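Local coordinates for protein EH1AB1 (Metagenome, PDB 6RB0) that is probably a serine ester hydrolase of the alpha/beta hydrolase fold, with a hexylphosphonate ligand bound at its presumed active site, at residues F105-I110 with D230-A235; L201-T206 with T298-F303; V64-N69 with F81-P86; V184-R189 with T257-A262. One frame throughout, in Å; residues are numbered along the deposited sequence.

Interaction 1: residues F105-I110 with D230-A235. With MHH (methyl hydrogen (R)-hexylphosphonate), chain E.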
# COMPACT_ATOMS: atom_id res chain seq x y z
N PHE A 105 6.74 -21.63 -12.73
CA PHE A 105 7.52 -22.75 -12.16
C PHE A 105 8.30 -23.46 -13.26
O PHE A 105 8.78 -24.58 -13.01
CB PHE A 105 6.60 -23.74 -11.45
CG PHE A 105 5.89 -23.15 -10.26
CD1 PHE A 105 6.59 -22.83 -9.11
CD2 PHE A 105 4.53 -22.90 -10.31
CE1 PHE A 105 5.94 -22.28 -8.02
CE2 PHE A 105 3.87 -22.36 -9.22
CZ PHE A 105 4.58 -22.05 -8.07
N VAL A 106 8.43 -22.84 -14.43
CA VAL A 106 9.11 -23.46 -15.60
C VAL A 106 10.29 -22.60 -16.05
O VAL A 106 11.34 -23.16 -16.37
CB VAL A 106 8.09 -23.69 -16.73
CG1 VAL A 106 8.75 -24.21 -18.00
CG2 VAL A 106 6.99 -24.64 -16.29
N ILE A 107 10.09 -21.28 -16.14
CA ILE A 107 11.11 -20.33 -16.67
C ILE A 107 11.44 -19.32 -15.57
O ILE A 107 10.83 -19.39 -14.48
CB ILE A 107 10.61 -19.63 -17.94
CG1 ILE A 107 9.48 -18.64 -17.62
CG2 ILE A 107 10.22 -20.66 -18.98
CD1 ILE A 107 8.84 -18.01 -18.82
N GLY A 108 12.36 -18.41 -15.89
CA GLY A 108 12.92 -17.44 -14.95
C GLY A 108 14.06 -18.05 -14.17
O GLY A 108 14.18 -19.29 -14.14
N ASN A 109 14.85 -17.19 -13.54
CA ASN A 109 15.99 -17.57 -12.67
C ASN A 109 16.45 -16.28 -12.00
O ASN A 109 15.76 -15.26 -12.14
CB ASN A 109 17.08 -18.30 -13.45
CG ASN A 109 17.50 -17.56 -14.70
OD1 ASN A 109 17.84 -16.37 -14.63
ND2 ASN A 109 17.43 -18.22 -15.84
N ILE A 110 17.59 -16.31 -11.32
CA ILE A 110 18.13 -15.12 -10.62
C ILE A 110 18.40 -14.03 -11.66
O ILE A 110 18.06 -12.86 -11.37
CB ILE A 110 19.34 -15.53 -9.76
CG1 ILE A 110 18.86 -16.35 -8.56
CG2 ILE A 110 20.17 -14.32 -9.35
CD1 ILE A 110 19.95 -17.03 -7.79
N ASP A 230 -1.47 -23.23 -19.73
CA ASP A 230 -1.62 -24.69 -19.97
C ASP A 230 -0.25 -25.33 -20.24
O ASP A 230 0.01 -26.43 -19.72
CB ASP A 230 -2.63 -24.96 -21.09
CG ASP A 230 -4.06 -24.60 -20.70
OD1 ASP A 230 -4.30 -24.34 -19.50
OD2 ASP A 230 -4.92 -24.55 -21.60
N TRP A 231 0.59 -24.66 -21.03
CA TRP A 231 2.01 -25.04 -21.32
C TRP A 231 2.79 -25.12 -20.00
O TRP A 231 3.48 -26.12 -19.80
CB TRP A 231 2.62 -24.02 -22.28
CG TRP A 231 4.00 -24.30 -22.78
CD1 TRP A 231 4.35 -25.06 -23.85
CD2 TRP A 231 5.22 -23.72 -22.28
NE1 TRP A 231 5.70 -25.02 -24.04
CE2 TRP A 231 6.27 -24.21 -23.09
CE3 TRP A 231 5.54 -22.86 -21.22
CZ2 TRP A 231 7.60 -23.86 -22.88
CZ3 TRP A 231 6.86 -22.53 -21.01
CH2 TRP A 231 7.87 -23.02 -21.83
N PHE A 232 2.66 -24.12 -19.13
CA PHE A 232 3.28 -24.14 -17.78
C PHE A 232 2.69 -25.32 -16.99
O PHE A 232 3.46 -26.09 -16.40
CB PHE A 232 3.04 -22.85 -17.00
CG PHE A 232 3.81 -21.65 -17.49
CD1 PHE A 232 5.17 -21.71 -17.70
CD2 PHE A 232 3.17 -20.44 -17.68
CE1 PHE A 232 5.88 -20.60 -18.14
CE2 PHE A 232 3.87 -19.32 -18.12
CZ PHE A 232 5.23 -19.41 -18.35
N TRP A 233 1.36 -25.43 -17.00
CA TRP A 233 0.60 -26.43 -16.21
C TRP A 233 1.02 -27.86 -16.59
O TRP A 233 1.27 -28.65 -15.66
CB TRP A 233 -0.91 -26.22 -16.41
CG TRP A 233 -1.70 -26.92 -15.35
CD1 TRP A 233 -2.40 -28.09 -15.46
CD2 TRP A 233 -1.82 -26.49 -13.99
NE1 TRP A 233 -2.96 -28.41 -14.25
CE2 TRP A 233 -2.62 -27.45 -13.33
CE3 TRP A 233 -1.34 -25.40 -13.26
CZ2 TRP A 233 -2.95 -27.34 -11.98
CZ3 TRP A 233 -1.66 -25.29 -11.93
CH2 TRP A 233 -2.46 -26.25 -11.30
N GLU A 234 1.10 -28.17 -17.89
CA GLU A 234 1.42 -29.55 -18.37
C GLU A 234 2.83 -29.93 -17.88
O GLU A 234 3.01 -31.12 -17.57
CB GLU A 234 1.21 -29.71 -19.88
CG GLU A 234 2.11 -28.85 -20.76
CD GLU A 234 2.20 -29.28 -22.22
OE1 GLU A 234 2.08 -30.50 -22.49
OE2 GLU A 234 2.41 -28.40 -23.10
N ALA A 235 3.76 -28.97 -17.76
CA ALA A 235 5.14 -29.21 -17.25
C ALA A 235 5.13 -29.41 -15.72
O ALA A 235 5.82 -30.33 -15.23
CB ALA A 235 6.06 -28.06 -17.63
C1 MHH E . 2.38 -17.07 -13.93
C2 MHH E . 2.09 -18.57 -14.05
C3 MHH E . 1.35 -19.14 -12.83
C7 MHH E . 4.97 -14.68 -15.51
P MHH E . 4.05 -16.42 -13.61
O1 MHH E . 4.55 -15.99 -15.13
O2 MHH E . 5.00 -17.27 -12.80
C4 MHH E . 1.80 -20.56 -12.45
C5 MHH E . 0.67 -21.59 -12.50
C6 MHH E . 0.75 -22.50 -11.28
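V106 faces F232 with their CA atoms 6.3 Å apart, where the irregular loop 105-110 runs past helix 226-236 and no hydrogen bond joins the two. V106 does most of the touching. Its CB meets the edge of the F232 ring, 3.7 Å from F232 CD1. With CG1 anti to the backbone N (chi1 174°), its two methyls part: CG1 goes to the indole of W231, 3.9 Å from CZ3, and CG2 goes to the methyl of A235. I107 adds its CD1 in the plane of the F232 ring, 3.9 Å from F232 CZ. C2 of the bound hexylphosphonate is also near this ring. Shortening F232 to an alanine is likely to open a gap beside V106 and I107 and leave the ligand chain less enclosed. The indole N-H of W231 is bonded to the carbonyl of L41. The ligand chain ends between two aromatic edges: its C6 lies 3.7 Å from F105 CE2 and 3.7 Å from W233 CZ3. G103 and G104 just before this loop give N-H bonds to the ligand, consistent with the oxyanion-hole loop of the HGGG type in alpha/beta hydrolases, with helix 226-236 bordering what is probably the acyl-chain pocket.

Interaction 2: residues L201-T206 with T298-F303. With MHH (methyl hydrogen (R)-hexylphosphonate), chain E.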
# COMPACT_ATOMS: atom_id res chain seq x y z
N LEU A 201 3.37 -10.31 -2.14
CA LEU A 201 2.75 -11.14 -3.21
C LEU A 201 2.48 -10.28 -4.45
O LEU A 201 1.51 -9.51 -4.45
CB LEU A 201 1.47 -11.77 -2.67
CG LEU A 201 1.58 -12.38 -1.27
CD1 LEU A 201 0.27 -13.07 -0.91
CD2 LEU A 201 2.75 -13.36 -1.17
N ILE A 202 3.32 -10.41 -5.46
CA ILE A 202 3.18 -9.65 -6.73
C ILE A 202 2.39 -10.51 -7.72
O ILE A 202 2.90 -11.56 -8.14
CB ILE A 202 4.56 -9.23 -7.26
CG1 ILE A 202 5.38 -8.54 -6.17
CG2 ILE A 202 4.40 -8.36 -8.49
CD1 ILE A 202 4.72 -7.30 -5.57
N TYR A 203 1.17 -10.08 -8.05
CA TYR A 203 0.21 -10.80 -8.93
C TYR A 203 0.40 -12.31 -8.80
O TYR A 203 0.71 -13.01 -9.77
CB TYR A 203 0.26 -10.31 -10.38
CG TYR A 203 1.58 -9.93 -10.99
CD1 TYR A 203 2.56 -10.87 -11.31
CD2 TYR A 203 1.80 -8.62 -11.39
CE1 TYR A 203 3.74 -10.50 -11.95
CE2 TYR A 203 2.97 -8.23 -12.02
CZ TYR A 203 3.94 -9.17 -12.30
OH TYR A 203 5.08 -8.76 -12.93
N PRO A 204 0.18 -12.87 -7.59
CA PRO A 204 0.33 -14.30 -7.37
C PRO A 204 -0.80 -15.07 -8.04
O PRO A 204 -1.87 -14.51 -8.23
CB PRO A 204 0.25 -14.42 -5.84
CG PRO A 204 -0.67 -13.29 -5.44
CD PRO A 204 -0.32 -12.16 -6.39
N ALA A 205 -0.52 -16.32 -8.42
CA ALA A 205 -1.52 -17.38 -8.67
C ALA A 205 -1.91 -17.99 -7.32
O ALA A 205 -1.01 -18.51 -6.65
CB ALA A 205 -0.95 -18.43 -9.58
N THR A 206 -3.18 -17.92 -6.92
CA THR A 206 -3.62 -18.34 -5.56
C THR A 206 -4.67 -19.45 -5.64
O THR A 206 -4.98 -20.04 -4.58
CB THR A 206 -4.16 -17.15 -4.76
OG1 THR A 206 -5.38 -16.75 -5.39
CG2 THR A 206 -3.19 -15.99 -4.68
N THR A 298 -2.42 -2.10 -16.95
CA THR A 298 -1.17 -2.86 -17.20
C THR A 298 -1.48 -4.35 -17.12
O THR A 298 -2.59 -4.73 -16.68
CB THR A 298 -0.03 -2.42 -16.26
OG1 THR A 298 1.19 -2.92 -16.80
CG2 THR A 298 -0.20 -2.91 -14.84
N ILE A 299 -0.49 -5.16 -17.49
CA ILE A 299 -0.63 -6.62 -17.75
C ILE A 299 0.20 -7.38 -16.72
O ILE A 299 1.12 -6.79 -16.12
CB ILE A 299 -0.18 -6.96 -19.18
CG1 ILE A 299 1.18 -6.33 -19.48
CG2 ILE A 299 -1.24 -6.54 -20.18
CD1 ILE A 299 1.93 -7.00 -20.59
N HIS A 300 -0.10 -8.66 -16.57
CA HIS A 300 0.78 -9.63 -15.88
C HIS A 300 2.21 -9.50 -16.40
O HIS A 300 2.37 -9.49 -17.64
CB HIS A 300 0.27 -11.04 -16.13
CG HIS A 300 0.89 -12.01 -15.19
ND1 HIS A 300 0.44 -12.13 -13.90
CD2 HIS A 300 1.94 -12.83 -15.33
CE1 HIS A 300 1.17 -13.03 -13.28
NE2 HIS A 300 2.09 -13.48 -14.14
N GLY A 301 3.20 -9.42 -15.51
CA GLY A 301 4.63 -9.37 -15.88
C GLY A 301 5.23 -7.97 -15.77
O GLY A 301 6.45 -7.86 -15.81
N PHE A 302 4.41 -6.93 -15.59
CA PHE A 302 4.87 -5.52 -15.70
C PHE A 302 5.90 -5.21 -14.61
O PHE A 302 6.72 -4.30 -14.81
CB PHE A 302 3.69 -4.56 -15.66
CG PHE A 302 3.15 -4.20 -14.30
CD1 PHE A 302 2.34 -5.07 -13.60
CD2 PHE A 302 3.41 -2.95 -13.76
CE1 PHE A 302 1.83 -4.72 -12.36
CE2 PHE A 302 2.91 -2.60 -12.52
CZ PHE A 302 2.11 -3.48 -11.82
N PHE A 303 5.87 -5.93 -13.50
CA PHE A 303 6.77 -5.73 -12.33
C PHE A 303 8.23 -5.98 -12.72
O PHE A 303 9.13 -5.39 -12.07
CB PHE A 303 6.35 -6.69 -11.21
CG PHE A 303 6.92 -6.40 -9.85
CD1 PHE A 303 7.99 -7.13 -9.36
CD2 PHE A 303 6.35 -5.44 -9.05
CE1 PHE A 303 8.49 -6.88 -8.10
CE2 PHE A 303 6.85 -5.20 -7.78
CZ PHE A 303 7.91 -5.92 -7.31
C1 MHH E . 2.38 -17.07 -13.93
C2 MHH E . 2.09 -18.57 -14.05
C3 MHH E . 1.35 -19.14 -12.83
C7 MHH E . 4.97 -14.68 -15.51
P MHH E . 4.05 -16.42 -13.61
O1 MHH E . 4.55 -15.99 -15.13
O2 MHH E . 5.00 -17.27 -12.80
C4 MHH E . 1.80 -20.56 -12.45
C5 MHH E . 0.67 -21.59 -12.50
C6 MHH E . 0.75 -22.50 -11.28
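Y203 and F303 share the one hydrogen bond of this contact: F303 N donates to Y203 OH at 3.0 Å, with a bent N-H...O angle of 140°. The phenol oxygen sits over the turn formed by residues 299-302, a type II beta turn with G301 at its third position. G301 has a positive phi, and a CB there would be jammed against the preceding carbonyl oxygen.

The aromatic contacts centre on Y203. Its CG lies between the backbone N and the carbonyl carbon (chi1 37°), which sends the ring toward H300. Y203 CD1 comes to 3.2 Å from H300 CE1, and Y203 CE1 stands over one face of the imidazole. The two planes meet at 49°, so the pair is neither stacked nor T-shaped. On another side F302 completes the cluster, its CD1 3.6 Å from Y203 CE2.

H300 fits the histidine of a Ser-His-Asp triad in an alpha/beta hydrolase. Its ND1 is bonded to D270 and its NE2 to S175, which is consistent with a charge relay to a nucleophile on the elbow. The imidazole edge also meets the phosphonate ester: H300 NE2 is 3.4 Å from the ligand methyl C7.

Apolar contacts lie farther from the ligand. I202 CG2 makes a CH-pi contact over the face of the F303 ring, 3.7 Å from its centroid. I202 CD1 reaches the rim of the same ring at F303 CE2. The same CG2 also lies over the centre of the Y203 ring. Beyond these, F303 packs on A315 and A319 of helix 310-326.

Interaction 3: residues V64-N69 with F81-P86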
# COMPACT_ATOMS: atom_id res chain seq x y z
N VAL A 64 24.08 -1.53 -6.49
CA VAL A 64 23.81 -1.81 -5.05
C VAL A 64 25.16 -1.78 -4.34
O VAL A 64 26.18 -1.60 -5.02
CB VAL A 64 23.06 -3.15 -4.89
CG1 VAL A 64 21.68 -3.09 -5.54
CG2 VAL A 64 23.84 -4.33 -5.44
N ALA A 65 25.15 -1.90 -3.01
CA ALA A 65 26.35 -1.83 -2.16
C ALA A 65 27.22 -3.06 -2.43
O ALA A 65 28.46 -2.94 -2.41
CB ALA A 65 25.93 -1.76 -0.70
N GLU A 66 26.58 -4.20 -2.65
CA GLU A 66 27.26 -5.52 -2.71
C GLU A 66 26.30 -6.58 -3.27
O GLU A 66 25.12 -6.58 -2.86
CB GLU A 66 27.73 -5.88 -1.31
CG GLU A 66 28.75 -6.99 -1.29
CD GLU A 66 28.90 -7.52 0.12
OE1 GLU A 66 29.87 -7.13 0.80
OE2 GLU A 66 28.00 -8.28 0.57
N VAL A 67 26.81 -7.43 -4.16
CA VAL A 67 26.08 -8.62 -4.67
C VAL A 67 26.90 -9.85 -4.29
O VAL A 67 28.10 -9.87 -4.59
CB VAL A 67 25.82 -8.56 -6.18
CG1 VAL A 67 25.12 -9.81 -6.69
CG2 VAL A 67 25.00 -7.33 -6.53
N ALA A 68 26.25 -10.83 -3.68
CA ALA A 68 26.88 -12.10 -3.24
C ALA A 68 26.19 -13.28 -3.92
O ALA A 68 24.95 -13.30 -3.99
CB ALA A 68 26.82 -12.20 -1.74
N ASN A 69 27.00 -14.21 -4.42
CA ASN A 69 26.54 -15.47 -5.06
C ASN A 69 27.03 -16.64 -4.21
O ASN A 69 28.20 -16.63 -3.80
CB ASN A 69 27.03 -15.54 -6.51
CG ASN A 69 26.28 -14.55 -7.36
OD1 ASN A 69 25.10 -14.73 -7.63
ND2 ASN A 69 26.94 -13.46 -7.73
N PHE A 81 21.68 -18.97 -4.56
CA PHE A 81 21.08 -17.69 -4.10
C PHE A 81 21.97 -16.53 -4.54
O PHE A 81 23.20 -16.70 -4.75
CB PHE A 81 20.89 -17.66 -2.58
CG PHE A 81 22.17 -17.73 -1.80
CD1 PHE A 81 22.91 -16.58 -1.53
CD2 PHE A 81 22.66 -18.94 -1.35
CE1 PHE A 81 24.09 -16.64 -0.82
CE2 PHE A 81 23.84 -19.00 -0.62
CZ PHE A 81 24.56 -17.85 -0.36
N ARG A 82 21.35 -15.36 -4.64
CA ARG A 82 22.06 -14.09 -4.85
C ARG A 82 21.55 -13.08 -3.83
O ARG A 82 20.33 -12.85 -3.78
CB ARG A 82 21.87 -13.61 -6.28
CG ARG A 82 22.61 -12.32 -6.57
CD ARG A 82 22.62 -12.03 -8.05
NE ARG A 82 23.38 -13.03 -8.78
CZ ARG A 82 23.40 -13.13 -10.10
NH1 ARG A 82 22.70 -12.29 -10.84
NH2 ARG A 82 24.12 -14.08 -10.68
N ARG A 83 22.47 -12.52 -3.05
CA ARG A 83 22.18 -11.50 -2.01
C ARG A 83 22.52 -10.13 -2.57
O ARG A 83 23.57 -9.98 -3.22
CB ARG A 83 22.99 -11.74 -0.73
CG ARG A 83 22.83 -13.14 -0.18
CD ARG A 83 23.17 -13.21 1.28
NE ARG A 83 24.60 -13.05 1.49
CZ ARG A 83 25.18 -12.05 2.15
NH1 ARG A 83 24.47 -11.09 2.71
NH2 ARG A 83 26.50 -12.03 2.28
N TYR A 84 21.62 -9.19 -2.37
CA TYR A 84 21.78 -7.79 -2.80
C TYR A 84 21.75 -6.92 -1.54
O TYR A 84 20.73 -6.90 -0.84
CB TYR A 84 20.69 -7.40 -3.78
CG TYR A 84 20.50 -8.30 -4.97
CD1 TYR A 84 19.67 -9.41 -4.90
CD2 TYR A 84 21.08 -8.00 -6.20
CE1 TYR A 84 19.45 -10.21 -6.01
CE2 TYR A 84 20.87 -8.79 -7.31
CZ TYR A 84 20.05 -9.90 -7.22
OH TYR A 84 19.82 -10.68 -8.31
N ARG A 85 22.86 -6.26 -1.27
CA ARG A 85 23.02 -5.33 -0.12
C ARG A 85 22.64 -3.93 -0.62
O ARG A 85 23.21 -3.45 -1.59
CB ARG A 85 24.45 -5.45 0.40
CG ARG A 85 24.59 -5.30 1.90
CD ARG A 85 26.03 -5.21 2.39
NE ARG A 85 26.09 -4.41 3.60
CZ ARG A 85 25.58 -4.76 4.78
NH1 ARG A 85 24.97 -5.93 4.96
NH2 ARG A 85 25.68 -3.92 5.80
N PRO A 86 21.64 -3.25 -0.01
CA PRO A 86 21.20 -1.94 -0.49
C PRO A 86 22.24 -0.83 -0.26
O PRO A 86 22.86 -0.85 0.77
CB PRO A 86 19.96 -1.62 0.35
CG PRO A 86 20.17 -2.42 1.62
CD PRO A 86 20.88 -3.69 1.18
O HOH W 1 23.93 -17.37 -7.36
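A68 and R83 form a hydrogen-bonded antiparallel pair. A68 N donates a hydrogen bond to R83 O at 2.8 Å, and R83 N donates one back to A68 O. Farther along, R85 N bonds to E66 O, and A65 N bonds to R85 O at 2.9 Å. V67-Y84, between these, and N69-R82, on the other side of A68-R83, are non-hydrogen-bonded pairs. There CA-H groups approach carbonyl oxygens, as with R82 CA and A68 O at 3.1 Å.

These strands, 66-73 and 78-85, make a beta hairpin at one border of the central sheet. The second strand continues the sheet by pairing with strand 127-132.

Polar side chains meet at N69 and R82. R82 NE donates to N69 OD1 at 2.7 Å, nearly straight at 167° and on a lone pair in the amide plane. The amide stands almost upright to the guanidinium, at 88°. A water also donates to N69 OD1 and to F81 O. The other ends of R82 form salt bridges with E111 and D114, and Y84 OH is bonded to D114 as well.

Apolar contacts fall on the same side of the sheet. V67 CG1 packs on R82 CG at 3.6 Å, and V67 CG2 lies alongside Y84 CD2.

Interaction 4: residues V184-R189 with T257-A262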
# COMPACT_ATOMS: atom_id res chain seq x y z
N VAL A 184 4.79 -20.70 1.30
CA VAL A 184 5.84 -20.77 2.36
C VAL A 184 5.23 -20.31 3.68
O VAL A 184 5.49 -20.97 4.70
CB VAL A 184 7.11 -19.96 2.03
CG1 VAL A 184 8.02 -19.86 3.24
CG2 VAL A 184 7.88 -20.54 0.86
N CYS A 185 4.46 -19.21 3.68
CA CYS A 185 3.86 -18.64 4.92
C CYS A 185 2.86 -19.64 5.52
O CYS A 185 2.95 -19.90 6.74
CB CYS A 185 3.18 -17.31 4.65
SG CYS A 185 4.34 -16.00 4.19
N GLN A 186 1.97 -20.19 4.70
CA GLN A 186 0.97 -21.20 5.13
C GLN A 186 1.69 -22.44 5.68
O GLN A 186 1.28 -22.93 6.76
CB GLN A 186 0.03 -21.57 3.98
CG GLN A 186 -0.97 -20.48 3.65
CD GLN A 186 -2.13 -21.00 2.84
OE1 GLN A 186 -2.35 -22.20 2.75
NE2 GLN A 186 -2.87 -20.09 2.25
N ALA A 187 2.73 -22.92 4.99
CA ALA A 187 3.45 -24.15 5.37
C ALA A 187 4.05 -23.98 6.77
O ALA A 187 3.88 -24.89 7.59
CB ALA A 187 4.52 -24.48 4.36
N CYS A 188 4.72 -22.85 7.03
CA CYS A 188 5.33 -22.53 8.35
C CYS A 188 4.24 -22.43 9.42
O CYS A 188 4.43 -23.00 10.51
CB CYS A 188 6.13 -21.24 8.28
SG CYS A 188 7.63 -21.44 7.30
N ARG A 189 3.14 -21.74 9.10
CA ARG A 189 1.99 -21.60 10.02
C ARG A 189 1.44 -23.00 10.36
O ARG A 189 1.23 -23.27 11.55
CB ARG A 189 0.93 -20.67 9.42
CG ARG A 189 -0.09 -20.16 10.42
CD ARG A 189 -1.34 -21.00 10.53
NE ARG A 189 -1.83 -21.50 9.25
CZ ARG A 189 -2.79 -20.95 8.51
NH1 ARG A 189 -3.41 -19.84 8.88
NH2 ARG A 189 -3.14 -21.54 7.37
N THR A 257 -5.65 -16.88 9.78
CA THR A 257 -5.11 -16.24 11.01
C THR A 257 -3.69 -16.75 11.24
O THR A 257 -3.40 -17.89 10.83
CB THR A 257 -5.99 -16.47 12.25
OG1 THR A 257 -5.91 -17.87 12.53
CG2 THR A 257 -7.43 -16.04 12.08
N GLY A 258 -2.83 -15.93 11.83
CA GLY A 258 -1.43 -16.29 12.13
C GLY A 258 -0.53 -16.18 10.91
O GLY A 258 0.65 -16.52 11.03
N LEU A 259 -1.06 -15.76 9.75
CA LEU A 259 -0.23 -15.50 8.55
C LEU A 259 0.38 -14.11 8.71
O LEU A 259 -0.18 -13.25 9.37
CB LEU A 259 -1.07 -15.61 7.27
CG LEU A 259 -1.61 -17.00 6.94
CD1 LEU A 259 -2.49 -16.94 5.71
CD2 LEU A 259 -0.48 -18.00 6.75
N PRO A 260 1.58 -13.87 8.16
CA PRO A 260 2.26 -12.60 8.39
C PRO A 260 1.63 -11.44 7.61
O PRO A 260 0.93 -11.64 6.62
CB PRO A 260 3.69 -12.89 7.92
CG PRO A 260 3.54 -13.96 6.87
CD PRO A 260 2.36 -14.79 7.32
N PRO A 261 1.91 -10.20 8.06
CA PRO A 261 1.51 -8.99 7.34
C PRO A 261 1.91 -9.06 5.86
O PRO A 261 2.96 -9.59 5.55
CB PRO A 261 2.28 -7.88 8.07
CG PRO A 261 2.41 -8.41 9.48
CD PRO A 261 2.67 -9.89 9.28
N ALA A 262 1.05 -8.54 4.99
CA ALA A 262 1.15 -8.79 3.54
C ALA A 262 1.05 -7.49 2.76
O ALA A 262 0.37 -6.56 3.19
CB ALA A 262 0.07 -9.76 3.12
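R189 reaches from helix 176-190 to the loop before strand 262-267. Its NH1 donates to T257 O at 2.8 Å, with an N-H...O angle of 146°. The oxygen lies in the guanidinium plane, while the donor is tilted from the carbonyl plane. L259 covers one face of the guanidinium with CD2, offset toward the rim. The same methyl presses on the helix backbone, 3.9 Å from Q186 CA. C185 meets the next residue, its SG 3.5 Å from P260 CG.

R189 has CG anti to the backbone N (chi1 -164°), and its chain then bends at chi2 and chi3, which folds the guanidinium back over L259. NH1 has a second acceptor in the carbonyl of D255, so two carbonyls of the loop hold one nitrogen. Without the guanidinium, as with a leucine here, T257 O and D255 O would probably lose their shared donor. The side chain of D255 is also hydrogen-bonded to T257 OG1. Q186 turns its amide NE2 to P250 O and Y279 OH.

The contact joins the far end of the helix that starts at the probable nucleophile elbow to the loop leading into parallel strand 262-267, a helix-over-sheet layer common to the alpha/beta hydrolase fold.

Interactions 1 and 2 meet different parts of the same phosphonate ligand. Interaction 1 borders its alkyl chain, and interaction 2 brings H300 to its methyl ester. Their centres are about 15 Å apart and their nearest atoms about 6 Å apart, without touching. Interaction 3 touches interaction 1: I110 CG2 packs 3.5 Å from R82 NE, so the loop of 105-110 runs from the ligand to the hairpin. Interaction 4 is centred about 20 Å from interaction 2, though their nearest atoms are about 5 Å apart, without touching. Helix 176-190 links them in sequence, since strand 198-202 follows it. Its first residue, A176, bonds to the ligand, whereas interaction 4 lies toward its other end.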